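Local coordinates for protein transcriptional regulator, LacI family (Arthrobacter sp., PDB 4RKQ) that probably regulates transcription as a member of the LacI family, its periplasmic-binding-protein-like domain likely sensing a small effector such as a sugar, at residues Leu123-Ala136 and Glu191-Ala203. Sequence-based numbering, arbitrary orientation.
Sequences LMDSKRQHIAYLEA and ETDGILAFNDLMA. With EDO (1,2-ethanediol), chain F.
Asp193 holds CG between its own backbone N and carbonyl carbon (chi1 61°), which turns the carboxylate onto the chain at Gln129 and His130. Phe198, with CG anti to its backbone N (chi1 176°), lays its ring against Ala136. Between these two ends, strands 131-136 and 194-197 pair in parallel in the Rossmann-like sheet of the periplasmic-binding-protein fold. Ala132 N bonds to Gly194 O, and Leu196 N to Ala132 O. Leu134 N then bonds to Leu196 O, and Phe198 N to Leu134 O.

At the Asp193 end the carboxylate takes two backbone N-H groups. OD2 receives Gln129 N at 2.9 Å through its syn lone pair. OD1 receives His130 N at 2.7 Å, also on the syn side but 23° out of the carboxylate plane. Asp193 N returns a bond to His130 O at 3.1 Å. With an alanine in place of Asp193, the N-H groups of Gln129 and His130 would probably lose their shared acceptor and the turn at 127-130 would be freer to move. Glu191 CG sits over one face of the His130 ring, 3.6 Å from its centroid, a CH-pi contact. Arg128 NH2 forms a salt bridge with Glu287, and a water links Asp193 OD2 to Arg128 NH1, weakly on the arginine side.

Leu123 CD1 meets Leu196 CD2 at 3.7 Å, joining the end of helix 112-125 to the sheet. On the other face, Met202 CE rests on Leu134 CG.

At the far end Asn199 N-caps helix 200-212, its OD1 accepting from Met202 N. Asn199 ND2 donates to O1 of a 1,2-ethanediol, probably from the crystallisation liquor, in a place consistent with the cleft where relatives bind their effector. One residue back, Phe198 offers a ring face to Ala136, whose CB stands 3.5 Å above the ring plane, over its centre.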
ATOM      1  N   LEU A 123      25.793 -11.151   3.626  1.00 21.76           N
ATOM      2  CA  LEU A 123      26.740 -10.074   3.945  1.00 22.72           C
ATOM      3  C   LEU A 123      28.155 -10.641   4.191  1.00 33.23           C
ATOM      4  O   LEU A 123      29.155 -10.075   3.734  1.00 30.47           O
ATOM      5  CB  LEU A 123      26.261  -9.262   5.127  1.00 24.86           C
ATOM      6  CG  LEU A 123      24.951  -8.501   4.859  1.00 32.93           C
ATOM      7  CD1 LEU A 123      24.582  -7.640   6.049  1.00 36.24           C
ATOM      8  CD2 LEU A 123      25.042  -7.627   3.622  1.00 29.42           C
ATOM      9  N   MET A 124      28.235 -11.784   4.857  1.00 26.74           N
ATOM     10  CA  MET A 124      29.532 -12.449   5.054  1.00 44.71           C
ATOM     11  C   MET A 124      30.175 -12.845   3.736  1.00 49.40           C
ATOM     12  O   MET A 124      31.363 -12.618   3.537  1.00 35.94           O
ATOM     13  CB  MET A 124      29.388 -13.690   5.929  1.00 38.69           C
ATOM     14  CG  MET A 124      28.969 -13.408   7.346  1.00 36.23           C
ATOM     15  SD  MET A 124      30.032 -12.379   8.360  1.00 37.60           S
ATOM     16  CE  MET A 124      29.406 -10.753   8.225  1.00 42.04           C
ATOM     17  N   ASP A 125      29.387 -13.416   2.829  1.00 37.72           N
ATOM     18  CA  ASP A 125      29.890 -13.815   1.518  1.00 48.88           C
ATOM     19  C   ASP A 125      30.505 -12.649   0.780  1.00 42.80           C
ATOM     20  O   ASP A 125      31.499 -12.818   0.101  1.00 39.78           O
ATOM     21  CB  ASP A 125      28.785 -14.415   0.638  1.00 38.68           C
ATOM     22  CG  ASP A 125      28.243 -15.732   1.185  1.00100.07           C
ATOM     23  OD1 ASP A 125      28.779 -16.257   2.196  1.00 64.43           O
ATOM     24  OD2 ASP A 125      27.255 -16.231   0.606  1.00 67.64           O
ATOM     25  N   SER A 126      29.915 -11.466   0.918  1.00 30.74           N
ATOM     26  CA  SER A 126      30.428 -10.271   0.253  0.50 26.63           C
ATOM     27  C   SER A 126      31.453  -9.562   1.122  1.00 33.55           C
ATOM     28  O   SER A 126      31.861  -8.432   0.825  1.00 31.07           O
ATOM     29  CB  SER A 126      29.278  -9.328  -0.084  0.50 32.06           C
ATOM     30  OG  SER A 126      28.307 -10.027  -0.829  0.50 26.46           O
ATOM     31  N   LYS A 127      31.844 -10.228   2.219  1.00 24.26           N
ATOM     32  CA  LYS A 127      32.884  -9.742   3.103  1.00 29.44           C
ATOM     33  C   LYS A 127      32.634  -8.369   3.646  1.00 38.94           C
ATOM     34  O   LYS A 127      33.560  -7.553   3.723  1.00 28.14           O
ATOM     35  CB  LYS A 127      34.258  -9.771   2.359  1.00 33.92           C
ATOM     36  CG  LYS A 127      35.196 -10.878   2.808  1.00 62.54           C
ATOM     37  CD  LYS A 127      35.054 -12.128   1.966  1.00 88.17           C
ATOM     38  CE  LYS A 127      36.011 -13.186   2.478  1.00 94.96           C
ATOM     39  NZ  LYS A 127      36.119 -14.306   1.521  1.00 70.79           N
ATOM     40  N   ARG A 128      31.405  -8.087   4.059  1.00 27.55           N
ATOM     41  CA  ARG A 128      31.167  -6.793   4.717  1.00 25.31           C
ATOM     42  C   ARG A 128      31.769  -6.886   6.080  1.00 30.86           C
ATOM     43  O   ARG A 128      31.605  -7.892   6.749  1.00 26.93           O
ATOM     44  CB  ARG A 128      29.674  -6.444   4.814  1.00 24.13           C
ATOM     45  CG  ARG A 128      28.940  -6.550   3.499  1.00 29.56           C
ATOM     46  CD  ARG A 128      29.510  -5.616   2.440  1.00 33.40           C
ATOM     47  NE  ARG A 128      28.825  -5.806   1.162  1.00 27.52           N
ATOM     48  CZ  ARG A 128      28.908  -4.967   0.134  1.00 24.12           C
ATOM     49  NH1 ARG A 128      29.606  -3.836   0.236  1.00 30.01           N
ATOM     50  NH2 ARG A 128      28.230  -5.236  -0.981  1.00 36.88           N
ATOM     51  N   GLN A 129      32.468  -5.834   6.492  1.00 24.55           N
ATOM     52  CA  GLN A 129      33.240  -5.855   7.721  1.00 28.55           C
ATOM     53  C   GLN A 129      32.558  -5.085   8.813  1.00 25.84           C
ATOM     54  O   GLN A 129      32.884  -5.281   9.964  1.00 27.66           O
ATOM     55  CB  GLN A 129      34.644  -5.228   7.501  1.00 23.60           C
ATOM     56  CG  GLN A 129      35.413  -5.802   6.331  1.00 32.23           C
ATOM     57  CD  GLN A 129      35.850  -7.244   6.558  1.00 31.26           C
ATOM     58  OE1 GLN A 129      36.442  -7.572   7.587  1.00 45.26           O
ATOM     59  NE2 GLN A 129      35.542  -8.105   5.611  1.00 48.17           N
ATOM     60  N   HIS A 130      31.626  -4.186   8.481  1.00 21.86           N
ATOM     61  CA  HIS A 130      31.066  -3.311   9.509  1.00 19.10           C
ATOM     62  C   HIS A 130      29.548  -3.279   9.364  1.00 30.72           C
ATOM     63  O   HIS A 130      28.989  -2.448   8.666  1.00 25.41           O
ATOM     64  CB  HIS A 130      31.633  -1.916   9.435  1.00 24.82           C
ATOM     65  CG  HIS A 130      33.109  -1.856   9.665  1.00 39.13           C
ATOM     66  ND1 HIS A 130      33.661  -1.839  10.925  1.00 42.68           N
ATOM     67  CD2 HIS A 130      34.149  -1.817   8.796  1.00 39.37           C
ATOM     68  CE1 HIS A 130      34.976  -1.770  10.826  1.00 44.41           C
ATOM     69  NE2 HIS A 130      35.298  -1.765   9.544  1.00 64.71           N
ATOM     70  N   ILE A 131      28.895  -4.220  10.014  1.00 23.79           N
ATOM     71  CA  ILE A 131      27.458  -4.468   9.776  1.00 27.66           C
ATOM     72  C   ILE A 131      26.583  -3.699  10.752  1.00 26.04           C
ATOM     73  O   ILE A 131      26.971  -3.498  11.900  1.00 22.38           O
ATOM     74  CB  ILE A 131      27.178  -5.975   9.863  1.00 25.06           C
ATOM     75  CG1 ILE A 131      27.895  -6.641   8.699  1.00 27.98           C
ATOM     76  CG2 ILE A 131      25.678  -6.265   9.781  1.00 25.89           C
ATOM     77  CD1 ILE A 131      27.848  -8.149   8.672  1.00 33.86           C
ATOM     78  N   ALA A 132      25.393  -3.265  10.328  1.00 24.23           N
ATOM     79  CA  ALA A 132      24.459  -2.625  11.265  1.00 22.57           C
ATOM     80  C   ALA A 132      23.090  -3.232  11.067  1.00 19.60           C
ATOM     81  O   ALA A 132      22.769  -3.643   9.961  1.00 21.70           O
ATOM     82  CB  ALA A 132      24.422  -1.135  11.069  1.00 21.67           C
ATOM     83  N   TYR A 133      22.339  -3.383  12.158  1.00 21.87           N
ATOM     84  CA  TYR A 133      20.954  -3.894  12.090  1.00 16.76           C
ATOM     85  C   TYR A 133      20.105  -2.747  12.559  1.00 20.13           C
ATOM     86  O   TYR A 133      20.375  -2.176  13.588  1.00 23.48           O
ATOM     87  CB  TYR A 133      20.708  -5.108  12.998  1.00 20.99           C
ATOM     88  CG  TYR A 133      19.245  -5.510  12.996  1.00 24.97           C
ATOM     89  CD1 TYR A 133      18.645  -6.019  11.859  1.00 30.93           C
ATOM     90  CD2 TYR A 133      18.459  -5.324  14.126  1.00 25.53           C
ATOM     91  CE1 TYR A 133      17.288  -6.354  11.849  1.00 32.29           C
ATOM     92  CE2 TYR A 133      17.121  -5.669  14.133  1.00 27.62           C
ATOM     93  CZ  TYR A 133      16.539  -6.179  13.008  1.00 41.98           C
ATOM     94  OH  TYR A 133      15.195  -6.493  13.058  1.00 38.68           O
ATOM     95  N   LEU A 134      19.096  -2.410  11.783  1.00 18.84           N
ATOM     96  CA  LEU A 134      18.204  -1.342  12.131  1.00 19.05           C
ATOM     97  C   LEU A 134      16.896  -1.977  12.599  1.00 25.69           C
ATOM     98  O   LEU A 134      16.195  -2.603  11.839  1.00 21.01           O
ATOM     99  CB  LEU A 134      17.995  -0.436  10.918  1.00 23.36           C
ATOM    100  CG  LEU A 134      16.811   0.522  11.056  1.00 26.37           C
ATOM    101  CD1 LEU A 134      16.989   1.465  12.231  1.00 22.87           C
ATOM    102  CD2 LEU A 134      16.653   1.249   9.747  1.00 24.51           C
ATOM    103  N   GLU A 135      16.557  -1.723  13.848  1.00 19.51           N
ATOM    104  CA  GLU A 135      15.468  -2.383  14.544  1.00 19.43           C
ATOM    105  C   GLU A 135      14.277  -1.432  14.556  1.00 22.64           C
ATOM    106  O   GLU A 135      14.454  -0.243  14.664  1.00 25.33           O
ATOM    107  CB  GLU A 135      15.952  -2.622  15.993  1.00 28.33           C
ATOM    108  CG  GLU A 135      14.949  -3.132  17.000  1.00 29.04           C
ATOM    109  CD  GLU A 135      14.576  -4.560  16.724  1.00 44.49           C
ATOM    110  OE1 GLU A 135      14.009  -4.796  15.644  1.00 32.25           O
ATOM    111  OE2 GLU A 135      14.844  -5.438  17.575  1.00 30.73           O
ATOM    112  N   ALA A 136      13.062  -1.959  14.542  1.00 23.07           N
ATOM    113  CA  ALA A 136      11.874  -1.113  14.728  1.00 18.21           C
ATOM    114  C   ALA A 136      11.612  -1.021  16.250  1.00 22.40           C
ATOM    115  O   ALA A 136      11.496  -2.057  16.928  1.00 25.53           O
ATOM    116  CB  ALA A 136      10.702  -1.749  14.036  1.00 20.98           C
ATOM    117  N   GLU A 191      32.345   3.928   8.132  1.00 33.14           N
ATOM    118  CA  GLU A 191      32.866   2.640   7.697  1.00 31.24           C
ATOM    119  C   GLU A 191      31.763   1.598   7.385  1.00 34.21           C
ATOM    120  O   GLU A 191      32.025   0.564   6.733  1.00 27.19           O
ATOM    121  CB  GLU A 191      33.873   2.118   8.757  1.00 46.67           C
ATOM    122  CG  GLU A 191      33.322   1.692  10.138  1.00 36.31           C
ATOM    123  CD  GLU A 191      33.087   2.833  11.137  1.00 47.42           C
ATOM    124  OE1 GLU A 191      32.988   4.002  10.731  1.00 45.89           O
ATOM    125  OE2 GLU A 191      32.987   2.565  12.347  1.00 68.48           O
ATOM    126  N   THR A 192      30.526   1.880   7.806  1.00 28.57           N
ATOM    127  CA  THR A 192      29.428   0.901   7.686  1.00 21.64           C
ATOM    128  C   THR A 192      29.317   0.416   6.277  1.00 23.14           C
ATOM    129  O   THR A 192      29.142   1.201   5.345  1.00 27.95           O
ATOM    130  CB  THR A 192      28.102   1.557   8.148  1.00 25.89           C
ATOM    131  OG1 THR A 192      28.274   2.034   9.468  1.00 26.28           O
ATOM    132  CG2 THR A 192      26.923   0.565   8.150  1.00 35.34           C
ATOM    133  N   ASP A 193      29.421  -0.889   6.065  1.00 18.70           N
ATOM    134  CA  ASP A 193      29.298  -1.371   4.715  1.00 22.87           C
ATOM    135  C   ASP A 193      28.217  -2.439   4.526  1.00 21.88           C
ATOM    136  O   ASP A 193      28.076  -2.998   3.451  1.00 22.12           O
ATOM    137  CB  ASP A 193      30.650  -1.869   4.204  1.00 34.23           C
ATOM    138  CG  ASP A 193      31.200  -3.001   5.025  1.00 40.67           C
ATOM    139  OD1 ASP A 193      30.644  -3.209   6.116  1.00 32.48           O
ATOM    140  OD2 ASP A 193      32.175  -3.685   4.579  1.00 32.85           O
ATOM    141  N   GLY A 194      27.427  -2.725   5.546  1.00 26.15           N
ATOM    142  CA  GLY A 194      26.263  -3.598   5.308  1.00 29.60           C
ATOM    143  C   GLY A 194      25.197  -3.333   6.325  1.00 29.25           C
ATOM    144  O   GLY A 194      25.505  -3.257   7.494  1.00 23.05           O
ATOM    145  N   ILE A 195      23.946  -3.175   5.876  1.00 23.84           N
ATOM    146  CA  ILE A 195      22.842  -2.831   6.753  1.00 17.54           C
ATOM    147  C   ILE A 195      21.663  -3.769   6.528  1.00 23.42           C
ATOM    148  O   ILE A 195      21.177  -3.889   5.397  1.00 22.64           O
ATOM    149  CB  ILE A 195      22.389  -1.382   6.556  1.00 22.05           C
ATOM    150  CG1 ILE A 195      23.529  -0.415   6.928  1.00 26.51           C
ATOM    151  CG2 ILE A 195      21.151  -1.090   7.404  1.00 26.49           C
ATOM    152  CD1 ILE A 195      23.209   1.039   6.717  1.00 31.49           C
ATOM    153  N   LEU A 196      21.222  -4.419   7.614  1.00 18.70           N
ATOM    154  CA  LEU A 196      20.025  -5.276   7.627  1.00 23.19           C
ATOM    155  C   LEU A 196      18.907  -4.466   8.278  1.00 25.38           C
ATOM    156  O   LEU A 196      19.102  -3.917   9.357  1.00 22.31           O
ATOM    157  CB  LEU A 196      20.238  -6.557   8.445  1.00 25.32           C
ATOM    158  CG  LEU A 196      21.318  -7.524   7.950  1.00 33.50           C
ATOM    159  CD1 LEU A 196      21.498  -8.644   8.963  1.00 76.19           C
ATOM    160  CD2 LEU A 196      20.993  -8.103   6.590  1.00 35.99           C
ATOM    161  N   ALA A 197      17.754  -4.361   7.617  1.00 23.93           N
ATOM    162  CA  ALA A 197      16.671  -3.589   8.170  1.00 23.72           C
ATOM    163  C   ALA A 197      15.545  -4.503   8.589  1.00 20.47           C
ATOM    164  O   ALA A 197      15.288  -5.518   7.968  1.00 21.24           O
ATOM    165  CB  ALA A 197      16.181  -2.574   7.160  1.00 24.16           C
ATOM    166  N   PHE A 198      14.883  -4.094   9.656  1.00 18.66           N
ATOM    167  CA  PHE A 198      13.722  -4.771  10.207  1.00 19.52           C
ATOM    168  C   PHE A 198      12.714  -5.161   9.124  1.00 17.75           C
ATOM    169  O   PHE A 198      12.186  -6.255   9.134  1.00 18.75           O
ATOM    170  CB  PHE A 198      13.076  -3.837  11.262  1.00 19.93           C
ATOM    171  CG  PHE A 198      11.823  -4.372  11.830  1.00 18.59           C
ATOM    172  CD1 PHE A 198      11.855  -5.274  12.880  1.00 23.98           C
ATOM    173  CD2 PHE A 198      10.590  -4.004  11.293  1.00 19.45           C
ATOM    174  CE1 PHE A 198      10.672  -5.805  13.394  1.00 24.31           C
ATOM    175  CE2 PHE A 198       9.403  -4.537  11.810  1.00 26.41           C
ATOM    176  CZ  PHE A 198       9.442  -5.433  12.859  1.00 26.52           C
ATOM    177  N   ASN A 199      12.419  -4.235   8.215  1.00 19.09           N
ATOM    178  CA  ASN A 199      11.617  -4.553   7.091  1.00 15.41           C
ATOM    179  C   ASN A 199      11.929  -3.661   5.907  1.00 18.19           C
ATOM    180  O   ASN A 199      12.732  -2.703   6.019  1.00 20.06           O
ATOM    181  CB  ASN A 199      10.100  -4.475   7.450  1.00 15.38           C
ATOM    182  CG  ASN A 199       9.659  -3.096   7.906  1.00 21.43           C
ATOM    183  OD1 ASN A 199      10.349  -2.101   7.724  1.00 22.26           O
ATOM    184  ND2 ASN A 199       8.473  -3.042   8.502  1.00 22.78           N
ATOM    185  N   ASP A 200      11.260  -3.960   4.795  1.00 20.49           N
ATOM    186  CA  ASP A 200      11.416  -3.191   3.528  1.00 18.23           C
ATOM    187  C   ASP A 200      11.082  -1.709   3.605  1.00 20.46           C
ATOM    188  O   ASP A 200      11.769  -0.901   3.001  1.00 19.43           O
ATOM    189  CB  ASP A 200      10.602  -3.801   2.393  1.00 16.93           C
ATOM    190  CG  ASP A 200      11.142  -5.155   1.898  1.00 20.19           C
ATOM    191  OD1 ASP A 200      12.223  -5.557   2.338  1.00 22.77           O
ATOM    192  OD2 ASP A 200      10.451  -5.795   1.046  1.00 18.83           O
ATOM    193  N   LEU A 201      10.018  -1.339   4.313  1.00 18.61           N
ATOM    194  CA  LEU A 201       9.679   0.059   4.460  1.00 23.01           C
ATOM    195  C   LEU A 201      10.836   0.823   5.134  1.00 21.03           C
ATOM    196  O   LEU A 201      11.250   1.901   4.667  1.00 19.87           O
ATOM    197  CB  LEU A 201       8.425   0.194   5.309  1.00 18.77           C
ATOM    198  CG  LEU A 201       7.990   1.620   5.563  1.00 18.11           C
ATOM    199  CD1 LEU A 201       7.704   2.304   4.256  1.00 25.63           C
ATOM    200  CD2 LEU A 201       6.795   1.677   6.521  1.00 23.26           C
ATOM    201  N   MET A 202      11.369   0.255   6.219  1.00 19.04           N
ATOM    202  CA  MET A 202      12.532   0.874   6.882  1.00 21.46           C
ATOM    203  C   MET A 202      13.742   0.852   5.929  1.00 18.90           C
ATOM    204  O   MET A 202      14.481   1.809   5.848  1.00 20.09           O
ATOM    205  CB  MET A 202      12.813   0.211   8.248  1.00 17.99           C
ATOM    206  CG  MET A 202      11.709   0.457   9.312  1.00 21.19           C
ATOM    207  SD  MET A 202      12.087  -0.207  10.945  1.00 13.68           S
ATOM    208  CE  MET A 202      13.053   1.140  11.584  1.00 23.34           C
ATOM    209  N   ALA A 203      13.918  -0.234   5.171  1.00 18.80           N
ATOM    210  CA  ALA A 203      15.011  -0.291   4.214  1.00 16.42           C
ATOM    211  C   ALA A 203      14.953   0.792   3.151  1.00 23.41           C
ATOM    212  O   ALA A 203      15.985   1.314   2.756  1.00 22.46           O
ATOM    213  CB  ALA A 203      15.129  -1.668   3.562  1.00 25.32           C
TER
HETATM  214  C1  EDO F 402       5.826  -5.848   8.926  1.00 29.24           C
HETATM  215  O1  EDO F 402       6.401  -5.145   7.808  1.00 25.78           O
HETATM  216  C2  EDO F 402       5.776  -7.338   8.672  1.00 36.97           C
HETATM  217  O2  EDO F 402       7.143  -7.764   8.611  1.00 23.36           O
HETATM  218  O   HOH W   1      32.292  -3.902   1.622  1.00 33.41           O